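Local coordinates for uncharacterized protein (Eubacterium siraeum, PDB 4OBM), which is of unknown function but belongs to the LytR-CpsA-Psr family, whose members probably act in building the bacterial cell envelope, at residues A[26-31]-A[98-103]; A[37-42]-A[69-74]; A[61-66]-A[241-246]; A[229-234]-A[246-251]. All coordinates share one frame; numbering follows the deposited sequence.

Interaction 1 of 4, residues A[26-31]-A[98-103]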
loop_
_atom_site.group_PDB
_atom_site.type_symbol
_atom_site.label_atom_id
_atom_site.label_comp_id
_atom_site.label_asym_id
_atom_site.label_seq_id
_atom_site.Cartn_x
_atom_site.Cartn_y
_atom_site.Cartn_z
ATOM N N VAL A 26 1.699 1.258 7.363
ATOM C CA VAL A 26 2.845 1.808 6.632
ATOM C C VAL A 26 2.314 2.627 5.478
ATOM O O VAL A 26 1.500 2.135 4.681
ATOM C CB VAL A 26 3.850 0.726 6.118
ATOM C CG1 VAL A 26 5.007 1.357 5.317
ATOM C CG2 VAL A 26 4.389 -0.147 7.254
ATOM N N LEU A 27 2.778 3.870 5.371
ATOM C CA LEU A 27 2.448 4.707 4.239
ATOM C C LEU A 27 3.463 4.428 3.155
ATOM O O LEU A 27 4.652 4.573 3.385
ATOM C CB LEU A 27 2.419 6.202 4.597
ATOM C CG LEU A 27 2.296 7.165 3.407
ATOM C CD1 LEU A 27 0.934 7.057 2.750
ATOM C CD2 LEU A 27 2.585 8.587 3.840
HETATM N N MSE A 28 2.995 4.016 1.969
HETATM C CA MSE A 28 3.888 3.742 0.857
HETATM C C MSE A 28 3.638 4.740 -0.221
HETATM O O MSE A 28 2.481 5.073 -0.501
HETATM C CB MSE A 28 3.722 2.317 0.372
HETATM C CG MSE A 28 4.241 1.316 1.401
HETATM SE SE MSE A 28 4.002 -0.495 0.905
HETATM C CE MSE A 28 2.178 -0.516 0.103
ATOM N N THR A 29 4.735 5.300 -0.763
ATOM C CA THR A 29 4.662 6.345 -1.780
ATOM C C THR A 29 5.639 6.023 -2.912
ATOM O O THR A 29 6.601 5.287 -2.708
ATOM C CB THR A 29 4.922 7.754 -1.168
ATOM O OG1 THR A 29 6.319 7.961 -0.963
ATOM C CG2 THR A 29 4.155 8.005 0.133
ATOM N N LEU A 30 5.391 6.577 -4.091
ATOM C CA LEU A 30 6.238 6.332 -5.236
ATOM C C LEU A 30 6.538 7.628 -5.962
ATOM O O LEU A 30 5.631 8.402 -6.260
ATOM C CB LEU A 30 5.569 5.312 -6.189
ATOM C CG LEU A 30 6.222 5.103 -7.566
ATOM C CD1 LEU A 30 7.611 4.443 -7.445
ATOM C CD2 LEU A 30 5.316 4.342 -8.484
ATOM N N SER A 31 7.835 7.820 -6.243
ATOM C CA SER A 31 8.386 8.956 -6.971
ATOM C C SER A 31 9.092 8.431 -8.206
ATOM O O SER A 31 9.433 7.263 -8.236
ATOM C CB SER A 31 9.352 9.728 -6.075
ATOM O OG SER A 31 9.948 10.819 -6.756
ATOM N N ILE A 98 7.529 4.153 3.442
ATOM C CA ILE A 98 8.527 3.761 2.445
ATOM C C ILE A 98 8.318 4.637 1.207
ATOM O O ILE A 98 7.248 4.587 0.608
ATOM C CB ILE A 98 8.545 2.241 2.044
ATOM C CG1 ILE A 98 8.611 1.291 3.266
ATOM C CG2 ILE A 98 9.703 1.956 1.033
ATOM C CD1 ILE A 98 8.195 -0.126 2.941
ATOM N N ARG A 99 9.315 5.415 0.814
ATOM C CA ARG A 99 9.192 6.152 -0.439
ATOM C C ARG A 99 10.011 5.417 -1.463
ATOM O O ARG A 99 11.240 5.359 -1.356
ATOM C CB ARG A 99 9.615 7.634 -0.339
ATOM C CG ARG A 99 9.635 8.311 -1.724
ATOM C CD ARG A 99 10.357 9.640 -1.721
ATOM N NE ARG A 99 9.674 10.565 -0.830
ATOM C CZ ARG A 99 9.905 11.864 -0.758
ATOM N NH1 ARG A 99 10.816 12.430 -1.547
ATOM N NH2 ARG A 99 9.229 12.610 0.097
ATOM N N PHE A 100 9.319 4.813 -2.430
ATOM C CA PHE A 100 9.954 4.094 -3.524
ATOM C C PHE A 100 10.287 5.054 -4.628
ATOM O O PHE A 100 9.698 6.125 -4.697
ATOM C CB PHE A 100 9.009 3.004 -4.078
ATOM C CG PHE A 100 8.784 1.827 -3.164
ATOM C CD1 PHE A 100 9.720 0.800 -3.082
ATOM C CD2 PHE A 100 7.616 1.724 -2.413
ATOM C CE1 PHE A 100 9.516 -0.283 -2.228
ATOM C CE2 PHE A 100 7.410 0.634 -1.564
ATOM C CZ PHE A 100 8.358 -0.364 -1.482
ATOM N N THR A 101 11.203 4.655 -5.515
ATOM C CA THR A 101 11.483 5.378 -6.751
ATOM C C THR A 101 11.155 4.412 -7.893
ATOM O O THR A 101 10.886 3.227 -7.627
ATOM C CB THR A 101 12.919 5.876 -6.807
ATOM O OG1 THR A 101 13.759 4.724 -6.880
ATOM C CG2 THR A 101 13.288 6.809 -5.620
ATOM N N LYS A 102 11.238 4.867 -9.161
ATOM C CA LYS A 102 10.994 3.937 -10.272
ATOM C C LYS A 102 11.942 2.743 -10.142
ATOM O O LYS A 102 11.517 1.593 -10.261
ATOM C CB LYS A 102 11.156 4.629 -11.641
ATOM C CG LYS A 102 11.194 3.675 -12.822
ATOM C CD LYS A 102 11.222 4.400 -14.118
ATOM C CE LYS A 102 11.305 3.425 -15.277
ATOM N NZ LYS A 102 11.131 4.120 -16.580
ATOM N N SER A 103 13.209 3.048 -9.821
ATOM C CA SER A 103 14.303 2.103 -9.668
ATOM C C SER A 103 14.097 1.111 -8.494
ATOM O O SER A 103 14.215 -0.097 -8.707
ATOM C CB SER A 103 15.614 2.866 -9.491
ATOM O OG SER A 103 16.716 1.982 -9.403
#
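Thr29 and Arg99 are paired across two neighbouring parallel strands, and their side chains cross at a slant. Thr29 OG1 sits between its own N and carbonyl carbon (chi1 79°) and rests 3.4 Å from Arg99 CB. With CG anti to the backbone N, Arg99 lays CB and CG against Thr29 OG1, and a bend at chi3 (-62°) precedes the guanidinium. Thr29 OG1 bonds to Glu79 of helix 70-90, and Arg99 NE forms a salt bridge with the same carboxylate, so one acid holds both polar ends. Strands 24-30 and 94-100 run next to each other in the six-stranded mixed sheet, with helix 70-90 covering the Thr29 and Arg99 face. Four backbone bonds join them, among them Phe100 N to Thr29 O at 2.8 Å and Ser31 N to Phe100 O at 3.0 Å. Met28, Ile98, Leu30 and Phe100 point to the other face. There the selenium of Met28, a selenomethionine, lies at the edge of the Phe100 ring, SE to CE2 4.4 Å. Ile98 CG2 lies over one face of that ring, toward its rim. Leu30 CD1 comes to 3.9 Å from Phe100 CB and 3.5 Å from Thr101 O. Val26 CG1 meets Ile98 CG1 at 4.1 Å.

Interaction 2 of 4, residues A[37-42]-A[69-74]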
loop_
_atom_site.group_PDB
_atom_site.type_symbol
_atom_site.label_atom_id
_atom_site.label_comp_id
_atom_site.label_asym_id
_atom_site.label_seq_id
_atom_site.Cartn_x
_atom_site.Cartn_y
_atom_site.Cartn_z
ATOM N N THR A 37 8.911 14.747 -6.053
ATOM C CA THR A 37 7.853 14.548 -5.076
ATOM C C THR A 37 7.081 13.311 -5.450
ATOM O O THR A 37 6.765 13.155 -6.636
ATOM C CB THR A 37 6.914 15.776 -5.093
ATOM O OG1 THR A 37 7.677 16.969 -5.260
ATOM C CG2 THR A 37 6.011 15.851 -3.871
ATOM N N PRO A 38 6.710 12.433 -4.492
ATOM C CA PRO A 38 5.905 11.252 -4.858
ATOM C C PRO A 38 4.580 11.605 -5.565
ATOM O O PRO A 38 3.940 12.620 -5.240
ATOM C CB PRO A 38 5.641 10.573 -3.511
ATOM C CG PRO A 38 6.735 11.015 -2.646
ATOM C CD PRO A 38 7.016 12.433 -3.045
ATOM N N ASP A 39 4.206 10.771 -6.552
ATOM C CA ASP A 39 2.960 10.884 -7.320
ATOM C C ASP A 39 1.902 9.900 -6.839
ATOM O O ASP A 39 0.725 10.094 -7.135
ATOM C CB ASP A 39 3.208 10.640 -8.821
ATOM C CG ASP A 39 3.507 11.891 -9.605
ATOM O OD1 ASP A 39 2.672 12.836 -9.563
ATOM O OD2 ASP A 39 4.568 11.932 -10.274
ATOM N N LYS A 40 2.312 8.808 -6.171
ATOM C CA LYS A 40 1.359 7.782 -5.710
ATOM C C LYS A 40 1.455 7.585 -4.227
ATOM O O LYS A 40 2.528 7.748 -3.644
ATOM C CB LYS A 40 1.525 6.463 -6.466
ATOM C CG LYS A 40 0.941 6.593 -7.861
ATOM C CD LYS A 40 1.123 5.368 -8.703
ATOM C CE LYS A 40 0.908 5.693 -10.165
ATOM N NZ LYS A 40 -0.465 6.203 -10.452
ATOM N N TYR A 41 0.303 7.354 -3.602
ATOM C CA TYR A 41 0.172 7.260 -2.145
ATOM C C TYR A 41 -0.761 6.127 -1.803
ATOM O O TYR A 41 -1.821 6.006 -2.398
ATOM C CB TYR A 41 -0.344 8.596 -1.555
ATOM C CG TYR A 41 0.560 9.775 -1.842
ATOM C CD1 TYR A 41 0.436 10.504 -3.023
ATOM C CD2 TYR A 41 1.580 10.125 -0.964
ATOM C CE1 TYR A 41 1.316 11.539 -3.332
ATOM C CE2 TYR A 41 2.451 11.179 -1.250
ATOM C CZ TYR A 41 2.311 11.885 -2.436
ATOM O OH TYR A 41 3.173 12.903 -2.739
HETATM N N MSE A 42 -0.302 5.227 -0.924
HETATM C CA MSE A 42 -1.059 4.049 -0.511
HETATM C C MSE A 42 -0.649 3.639 0.880
HETATM O O MSE A 42 0.540 3.552 1.161
HETATM C CB MSE A 42 -0.833 2.881 -1.505
HETATM C CG MSE A 42 -1.643 1.602 -1.175
HETATM SE SE MSE A 42 -1.323 0.138 -2.405
HETATM C CE MSE A 42 -2.331 0.800 -3.827
ATOM N N THR A 69 -3.144 19.527 -1.028
ATOM C CA THR A 69 -3.211 18.169 -1.559
ATOM C C THR A 69 -2.232 17.282 -0.814
ATOM O O THR A 69 -1.295 17.790 -0.203
ATOM C CB THR A 69 -2.916 18.145 -3.073
ATOM O OG1 THR A 69 -1.534 18.433 -3.302
ATOM C CG2 THR A 69 -3.800 19.076 -3.861
ATOM N N ILE A 70 -2.411 15.965 -0.910
ATOM C CA ILE A 70 -1.497 14.988 -0.323
ATOM C C ILE A 70 -0.085 15.278 -0.840
ATOM O O ILE A 70 0.844 15.380 -0.036
ATOM C CB ILE A 70 -1.931 13.523 -0.652
ATOM C CG1 ILE A 70 -3.338 13.184 -0.149
ATOM C CG2 ILE A 70 -0.909 12.492 -0.130
ATOM C CD1 ILE A 70 -3.514 13.217 1.344
ATOM N N LYS A 71 0.058 15.455 -2.176
ATOM C CA LYS A 71 1.336 15.723 -2.824
ATOM C C LYS A 71 1.976 17.004 -2.313
ATOM O O LYS A 71 3.174 16.982 -2.039
ATOM C CB LYS A 71 1.196 15.755 -4.343
ATOM C CG LYS A 71 2.531 15.871 -5.068
ATOM C CD LYS A 71 2.410 15.624 -6.541
ATOM C CE LYS A 71 3.791 15.690 -7.134
ATOM N NZ LYS A 71 3.768 15.648 -8.608
ATOM N N GLN A 72 1.199 18.107 -2.169
ATOM C CA GLN A 72 1.725 19.393 -1.678
ATOM C C GLN A 72 2.264 19.233 -0.268
ATOM O O GLN A 72 3.375 19.674 0.006
ATOM C CB GLN A 72 0.653 20.502 -1.715
ATOM C CG GLN A 72 0.415 21.093 -3.100
ATOM C CD GLN A 72 -0.742 22.066 -3.130
ATOM O OE1 GLN A 72 -1.769 21.907 -2.453
ATOM N NE2 GLN A 72 -0.605 23.086 -3.944
ATOM N N ILE A 73 1.499 18.549 0.605
ATOM C CA ILE A 73 1.872 18.269 1.984
ATOM C C ILE A 73 3.155 17.443 2.004
ATOM O O ILE A 73 4.073 17.800 2.732
ATOM C CB ILE A 73 0.704 17.591 2.765
ATOM C CG1 ILE A 73 -0.490 18.574 2.895
ATOM C CG2 ILE A 73 1.168 17.090 4.148
ATOM C CD1 ILE A 73 -1.871 17.913 2.994
ATOM N N CYS A 74 3.242 16.382 1.172
ATOM C CA CYS A 74 4.437 15.537 1.091
ATOM C C CYS A 74 5.671 16.354 0.646
ATOM O O CYS A 74 6.777 16.098 1.146
ATOM C CB CYS A 74 4.207 14.335 0.180
ATOM S SG CYS A 74 5.501 13.071 0.282
HETATM O O HOH W 1 6.602 15.032 -8.976
#
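Lys71 and Tyr41 bury the most surface here, with Cys74 next, and together they join the start of strand 40-47, an inner strand of the six-stranded sheet, to the first turn of helix 70-90. The helix packs on one face of this mixed sheet. The short segments 40-42 and 70-74 run at 95° to each other. A classic beta bulge, in which Asp39 and Lys40 both face Leu30, begins the strand. Lys71 is extended from end to end, with CG anti to the backbone N (chi1 -173°). Its methylenes pass Thr37 and the carbonyl of Pro38, with Lys71 CG 3.7 Å from Thr37 CG2. At its end NZ makes a salt bridge to Asp39 OD1 at 3.2 Å, reaching the oxygen from above the carboxylate plane. A water bridges Lys71 NZ to Thr37 O, so the ammonium group has two partners here. Thr37 OG1 itself bonds to Glu75.

The Tyr41 ring takes Ile70 CG2 over the centre of one face. This CH-pi contact has CG2 3.5 Å from the ring centroid and 12° off the ring normal. Tyr41 OH donates a weak hydrogen bond to Pro38 O and packs on Lys71 CA. The helix start is fixed by a capping box, in which Gln72 N bonds to Thr69 OG1 and Thr69 N to Gln72 OE1. Cys74 SG lies in the plane of the Tyr41 ring, at its edge, 5.2 Å from the centroid. The same sulfur touches the proline ring, with Cys74 SG 3.7 Å from Pro38 CD.

Interaction 3 of 4, residues A[61-66]-A[241-246]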
loop_
_atom_site.group_PDB
_atom_site.type_symbol
_atom_site.label_atom_id
_atom_site.label_comp_id
_atom_site.label_asym_id
_atom_site.label_seq_id
_atom_site.Cartn_x
_atom_site.Cartn_y
_atom_site.Cartn_z
ATOM N N ASN A 61 -3.646 14.586 -5.843
ATOM C CA ASN A 61 -4.365 15.841 -5.680
ATOM C C ASN A 61 -5.499 15.679 -4.667
ATOM O O ASN A 61 -6.398 16.520 -4.607
ATOM C CB ASN A 61 -4.878 16.371 -7.026
ATOM C CG ASN A 61 -5.829 15.432 -7.744
ATOM O OD1 ASN A 61 -5.788 14.191 -7.597
ATOM N ND2 ASN A 61 -6.675 16.002 -8.577
ATOM N N ALA A 62 -5.439 14.631 -3.836
ATOM C CA ALA A 62 -6.477 14.444 -2.821
ATOM C C ALA A 62 -6.312 15.449 -1.673
ATOM O O ALA A 62 -5.199 15.632 -1.171
ATOM C CB ALA A 62 -6.451 13.024 -2.284
ATOM N N VAL A 63 -7.419 16.115 -1.288
ATOM C CA VAL A 63 -7.494 17.056 -0.163
ATOM C C VAL A 63 -8.183 16.273 0.990
ATOM O O VAL A 63 -9.335 15.857 0.848
ATOM C CB VAL A 63 -8.219 18.398 -0.549
ATOM C CG1 VAL A 63 -8.361 19.333 0.648
ATOM C CG2 VAL A 63 -7.503 19.116 -1.693
ATOM N N ILE A 64 -7.460 16.039 2.103
ATOM C CA ILE A 64 -7.970 15.248 3.238
ATOM C C ILE A 64 -8.126 16.077 4.531
ATOM O O ILE A 64 -8.463 15.500 5.566
ATOM C CB ILE A 64 -7.048 14.004 3.505
ATOM C CG1 ILE A 64 -5.616 14.414 3.917
ATOM C CG2 ILE A 64 -7.041 13.027 2.324
ATOM C CD1 ILE A 64 -4.950 13.471 4.847
ATOM N N ASP A 65 -7.875 17.402 4.483
ATOM C CA ASP A 65 -7.914 18.257 5.676
ATOM C C ASP A 65 -8.597 19.623 5.445
ATOM O O ASP A 65 -8.793 20.381 6.398
ATOM C CB ASP A 65 -6.472 18.478 6.205
ATOM C CG ASP A 65 -5.454 19.086 5.229
ATOM O OD1 ASP A 65 -5.534 18.785 3.999
ATOM O OD2 ASP A 65 -4.536 19.809 5.698
ATOM N N GLY A 66 -8.961 19.913 4.199
ATOM C CA GLY A 66 -9.558 21.193 3.831
ATOM C C GLY A 66 -8.497 22.173 3.367
ATOM O O GLY A 66 -8.810 23.300 2.977
ATOM N N ASP A 241 -8.217 19.952 -7.687
ATOM C CA ASP A 241 -8.163 19.162 -6.464
ATOM C C ASP A 241 -9.251 18.068 -6.433
ATOM O O ASP A 241 -10.209 18.088 -7.218
ATOM C CB ASP A 241 -8.299 20.082 -5.236
ATOM C CG ASP A 241 -7.150 21.048 -5.014
ATOM O OD1 ASP A 241 -6.082 20.863 -5.642
ATOM O OD2 ASP A 241 -7.306 21.969 -4.191
ATOM N N TYR A 242 -9.070 17.097 -5.532
ATOM C CA TYR A 242 -10.007 15.999 -5.330
ATOM C C TYR A 242 -10.323 15.944 -3.840
ATOM O O TYR A 242 -9.586 15.337 -3.062
ATOM C CB TYR A 242 -9.425 14.680 -5.861
ATOM C CG TYR A 242 -10.415 13.539 -5.853
ATOM C CD1 TYR A 242 -11.392 13.430 -6.840
ATOM C CD2 TYR A 242 -10.366 12.554 -4.870
ATOM C CE1 TYR A 242 -12.311 12.379 -6.834
ATOM C CE2 TYR A 242 -11.266 11.488 -4.868
ATOM C CZ TYR A 242 -12.224 11.396 -5.861
ATOM O OH TYR A 242 -13.113 10.353 -5.854
ATOM N N ILE A 243 -11.372 16.646 -3.436
ATOM C CA ILE A 243 -11.750 16.761 -2.032
ATOM C C ILE A 243 -12.388 15.455 -1.563
ATOM O O ILE A 243 -13.442 15.069 -2.079
ATOM C CB ILE A 243 -12.656 17.994 -1.819
ATOM C CG1 ILE A 243 -11.910 19.287 -2.252
ATOM C CG2 ILE A 243 -13.172 18.078 -0.353
ATOM C CD1 ILE A 243 -12.730 20.516 -2.216
ATOM N N ILE A 244 -11.728 14.772 -0.594
ATOM C CA ILE A 244 -12.209 13.504 -0.031
ATOM C C ILE A 244 -13.502 13.754 0.732
ATOM O O ILE A 244 -13.557 14.670 1.538
ATOM C CB ILE A 244 -11.130 12.797 0.848
ATOM C CG1 ILE A 244 -9.878 12.382 0.003
ATOM C CG2 ILE A 244 -11.709 11.598 1.639
ATOM C CD1 ILE A 244 -10.125 11.412 -1.244
ATOM N N ASP A 245 -14.549 12.979 0.423
ATOM C CA ASP A 245 -15.866 13.093 1.065
ATOM C C ASP A 245 -15.743 12.619 2.505
ATOM O O ASP A 245 -15.140 11.581 2.757
ATOM C CB ASP A 245 -16.918 12.271 0.286
ATOM C CG ASP A 245 -18.360 12.387 0.762
ATOM O OD1 ASP A 245 -18.590 12.319 1.989
ATOM O OD2 ASP A 245 -19.267 12.450 -0.100
ATOM N N ASP A 246 -16.296 13.383 3.438
ATOM C CA ASP A 246 -16.284 13.081 4.873
ATOM C C ASP A 246 -16.902 11.707 5.204
ATOM O O ASP A 246 -16.487 11.083 6.185
ATOM C CB ASP A 246 -17.025 14.181 5.649
ATOM C CG ASP A 246 -16.343 14.596 6.935
ATOM O OD1 ASP A 246 -15.097 14.704 6.938
ATOM O OD2 ASP A 246 -17.057 14.839 7.934
#
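Asn61 and Tyr242 open a short run of parallel strand pairing, with Tyr242 N bonded to Asn61 O at 2.9 Å. Tyr242 O then accepts from Val63 N at 2.9 Å. Ile244 N closes the set on Val63 O at 3.0 Å. The first two donors stand above the plane of the carbonyl they meet, while Ile244 N lies in the plane of the Val63 carbonyl. Tyr242 O also takes a CA-H...O contact from Ala62 CA. Two polar side-chain ends have partners outside the two segments. Asn61 ND2 donates to Asp240 O, and Tyr242 OH is bonded to Gly235 N. Asn61 CG stands between its own N and carbonyl carbon (chi1 60°), which lays the amide beside Tyr242 CB. With an alanine at Asn61, Asp240 O is likely to lose this donor, and a gap would probably open beside Tyr242 CB.

Val63 CG2 rests on Asp241 CB at 3.8 Å. Ile64 and Ile244 lie side by side and point the same way, with Ile64 CG2 3.7 Å from Ile244 CG1. Trp249 of helix 246-256 packs against both. Past the pairing, Asp245 OD1 caps that helix through Asn247 N. The result is a small three-stranded mixed sheet, in which strand 62-63 is an outer strand and runs parallel to the central strand 241-244.

Interaction 4 of 4, residues A[229-234]-A[246-251]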
loop_
_atom_site.group_PDB
_atom_site.type_symbol
_atom_site.label_atom_id
_atom_site.label_comp_id
_atom_site.label_asym_id
_atom_site.label_seq_id
_atom_site.Cartn_x
_atom_site.Cartn_y
_atom_site.Cartn_z
ATOM N N ASP A 229 -7.105 -7.054 1.028
ATOM C CA ASP A 229 -8.334 -6.305 0.909
ATOM C C ASP A 229 -7.963 -4.871 0.596
ATOM O O ASP A 229 -6.814 -4.474 0.778
ATOM C CB ASP A 229 -9.164 -6.394 2.196
ATOM C CG ASP A 229 -10.052 -7.611 2.249
ATOM O OD1 ASP A 229 -11.130 -7.583 1.613
ATOM O OD2 ASP A 229 -9.676 -8.593 2.932
ATOM N N PHE A 230 -8.920 -4.099 0.098
ATOM C CA PHE A 230 -8.697 -2.697 -0.181
ATOM C C PHE A 230 -9.986 -1.925 -0.064
ATOM O O PHE A 230 -11.067 -2.460 -0.301
ATOM C CB PHE A 230 -8.022 -2.461 -1.558
ATOM C CG PHE A 230 -8.841 -2.744 -2.793
ATOM C CD1 PHE A 230 -9.744 -1.805 -3.276
ATOM C CD2 PHE A 230 -8.637 -3.902 -3.529
ATOM C CE1 PHE A 230 -10.486 -2.054 -4.439
ATOM C CE2 PHE A 230 -9.377 -4.157 -4.690
ATOM C CZ PHE A 230 -10.296 -3.229 -5.142
ATOM N N TYR A 231 -9.846 -0.656 0.310
ATOM C CA TYR A 231 -10.891 0.353 0.363
ATOM C C TYR A 231 -10.426 1.545 -0.492
ATOM O O TYR A 231 -9.253 1.932 -0.421
ATOM C CB TYR A 231 -11.222 0.782 1.807
ATOM C CG TYR A 231 -12.265 1.873 1.816
ATOM C CD1 TYR A 231 -13.593 1.592 1.511
ATOM C CD2 TYR A 231 -11.902 3.209 1.965
ATOM C CE1 TYR A 231 -14.537 2.606 1.388
ATOM C CE2 TYR A 231 -12.838 4.232 1.841
ATOM C CZ TYR A 231 -14.157 3.923 1.561
ATOM O OH TYR A 231 -15.101 4.909 1.459
ATOM N N ILE A 232 -11.336 2.124 -1.297
ATOM C CA ILE A 232 -10.966 3.265 -2.136
ATOM C C ILE A 232 -11.634 4.546 -1.590
ATOM O O ILE A 232 -12.831 4.752 -1.775
ATOM C CB ILE A 232 -11.237 3.047 -3.651
ATOM C CG1 ILE A 232 -10.764 1.646 -4.148
ATOM C CG2 ILE A 232 -10.684 4.213 -4.516
ATOM C CD1 ILE A 232 -9.291 1.518 -4.642
ATOM N N PRO A 233 -10.842 5.427 -0.942
ATOM C CA PRO A 233 -11.388 6.712 -0.467
ATOM C C PRO A 233 -11.965 7.542 -1.628
ATOM O O PRO A 233 -11.294 7.766 -2.647
ATOM C CB PRO A 233 -10.177 7.389 0.201
ATOM C CG PRO A 233 -9.191 6.296 0.429
ATOM C CD PRO A 233 -9.394 5.319 -0.664
ATOM N N TYR A 234 -13.241 7.930 -1.512
ATOM C CA TYR A 234 -13.908 8.639 -2.607
ATOM C C TYR A 234 -14.176 10.102 -2.277
ATOM O O TYR A 234 -14.222 10.487 -1.107
ATOM C CB TYR A 234 -15.216 7.926 -3.008
ATOM C CG TYR A 234 -16.276 7.913 -1.926
ATOM C CD1 TYR A 234 -17.166 8.974 -1.780
ATOM C CD2 TYR A 234 -16.404 6.831 -1.059
ATOM C CE1 TYR A 234 -18.133 8.975 -0.774
ATOM C CE2 TYR A 234 -17.390 6.807 -0.070
ATOM C CZ TYR A 234 -18.248 7.885 0.072
ATOM O OH TYR A 234 -19.207 7.870 1.051
ATOM N N ASP A 246 -16.296 13.383 3.438
ATOM C CA ASP A 246 -16.284 13.081 4.873
ATOM C C ASP A 246 -16.902 11.707 5.204
ATOM O O ASP A 246 -16.487 11.083 6.185
ATOM C CB ASP A 246 -17.025 14.181 5.649
ATOM C CG ASP A 246 -16.343 14.596 6.935
ATOM O OD1 ASP A 246 -15.097 14.704 6.938
ATOM O OD2 ASP A 246 -17.057 14.839 7.934
ATOM N N ASN A 247 -17.867 11.232 4.375
ATOM C CA ASN A 247 -18.562 9.953 4.560
ATOM C C ASN A 247 -17.692 8.766 4.148
ATOM O O ASN A 247 -17.989 7.631 4.521
ATOM C CB ASN A 247 -19.885 9.926 3.790
ATOM C CG ASN A 247 -20.855 11.011 4.181
ATOM O OD1 ASN A 247 -21.007 11.372 5.356
ATOM N ND2 ASN A 247 -21.542 11.541 3.191
ATOM N N SER A 248 -16.629 9.027 3.381
ATOM C CA SER A 248 -15.666 8.018 2.964
ATOM C C SER A 248 -14.833 7.562 4.180
ATOM O O SER A 248 -14.597 6.361 4.333
ATOM C CB SER A 248 -14.768 8.563 1.859
ATOM O OG SER A 248 -14.035 7.522 1.239
ATOM N N TRP A 249 -14.443 8.520 5.076
ATOM C CA TRP A 249 -13.665 8.234 6.292
ATOM C C TRP A 249 -14.383 7.248 7.197
ATOM O O TRP A 249 -13.716 6.453 7.851
ATOM C CB TRP A 249 -13.321 9.513 7.092
ATOM C CG TRP A 249 -12.464 10.508 6.357
ATOM C CD1 TRP A 249 -12.760 11.818 6.116
ATOM C CD2 TRP A 249 -11.186 10.264 5.748
ATOM N NE1 TRP A 249 -11.753 12.403 5.380
ATOM C CE2 TRP A 249 -10.766 11.478 5.155
ATOM C CE3 TRP A 249 -10.355 9.134 5.629
ATOM C CZ2 TRP A 249 -9.550 11.594 4.470
ATOM C CZ3 TRP A 249 -9.153 9.254 4.944
ATOM C CH2 TRP A 249 -8.767 10.467 4.365
ATOM N N ASN A 250 -15.733 7.280 7.213
ATOM C CA ASN A 250 -16.547 6.378 8.031
ATOM C C ASN A 250 -16.563 4.976 7.420
ATOM O O ASN A 250 -16.515 3.991 8.157
ATOM C CB ASN A 250 -17.968 6.919 8.199
ATOM C CG ASN A 250 -18.558 6.637 9.557
ATOM O OD1 ASN A 250 -18.814 5.485 9.928
ATOM N ND2 ASN A 250 -18.799 7.686 10.326
ATOM N N SER A 251 -16.598 4.887 6.069
ATOM C CA SER A 251 -16.553 3.602 5.368
ATOM C C SER A 251 -15.149 2.995 5.493
ATOM O O SER A 251 -15.019 1.777 5.668
ATOM C CB SER A 251 -16.977 3.755 3.912
ATOM O OG SER A 251 -18.376 3.973 3.842
HETATM O O HOH W 2 -19.781 4.955 1.145
#
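Tyr234 and Tyr231 both meet the first turns of helix 246-256, where the chain leaves strand 228-230 at an outer edge of the six-stranded sheet. The residues 231-234 run as a loop across this helix. Asn247 comes first, its CB 3.5 Å from Tyr234 OH, with the ring and amide planes 47° apart.

Ser248 is the centre of the contact. Its OG lies anti to the backbone N (chi1 -167°), which points it into the loop between the two tyrosines. It accepts from Tyr234 N at 2.9 Å. It also shares a hydrogen bond with Tyr231 OH at 2.8 Å, meeting that ring at its edge and in its plane. Two bonds therefore hold this buried hydroxyl. Ser248 CB lies over one face of the Tyr234 ring, a CH-pi contact of 3.8 Å to the centroid. Pro233 CA closes in on the same hydroxyl, 3.3 Å from Ser248 OG. A glycine in place of Tyr234 would probably leave Ser248 CB without its ring cover and remove one end of a water bridge to Ser251.

Trp249 packs on Tyr58 of strand 52-58. One turn after Ser248, Ser251 CB touches Tyr231 OH at 3.3 Å. A water bridges two hydroxyls across the contact, 3.2 Å from Ser251 OG and 3.0 Å from Tyr234 OH.

How the interactions relate
From the N terminus, strand 24-30 comes first, and interaction 1 closes the loop from it to strand 94-100. Interaction 2 is nested inside that loop and ties strand 40-47 to the start of helix 70-90. The two touch where strands 24-30 and 40-47 are neighbours in the large sheet. Interaction 3 opens at strand 62-63 and ends far along the chain, so it crosses interactions 1 and 2. It meets interaction 2 at the helix start, through Ile70 N and Ala62 O. Interaction 4 follows interactions 1 and 2 in series but crosses interaction 3, sharing Asp246. Interaction 3 brings strand 241-244 back beside strand 62-63, and interaction 4 ties the loop after strand 228-230 to helix 246-256.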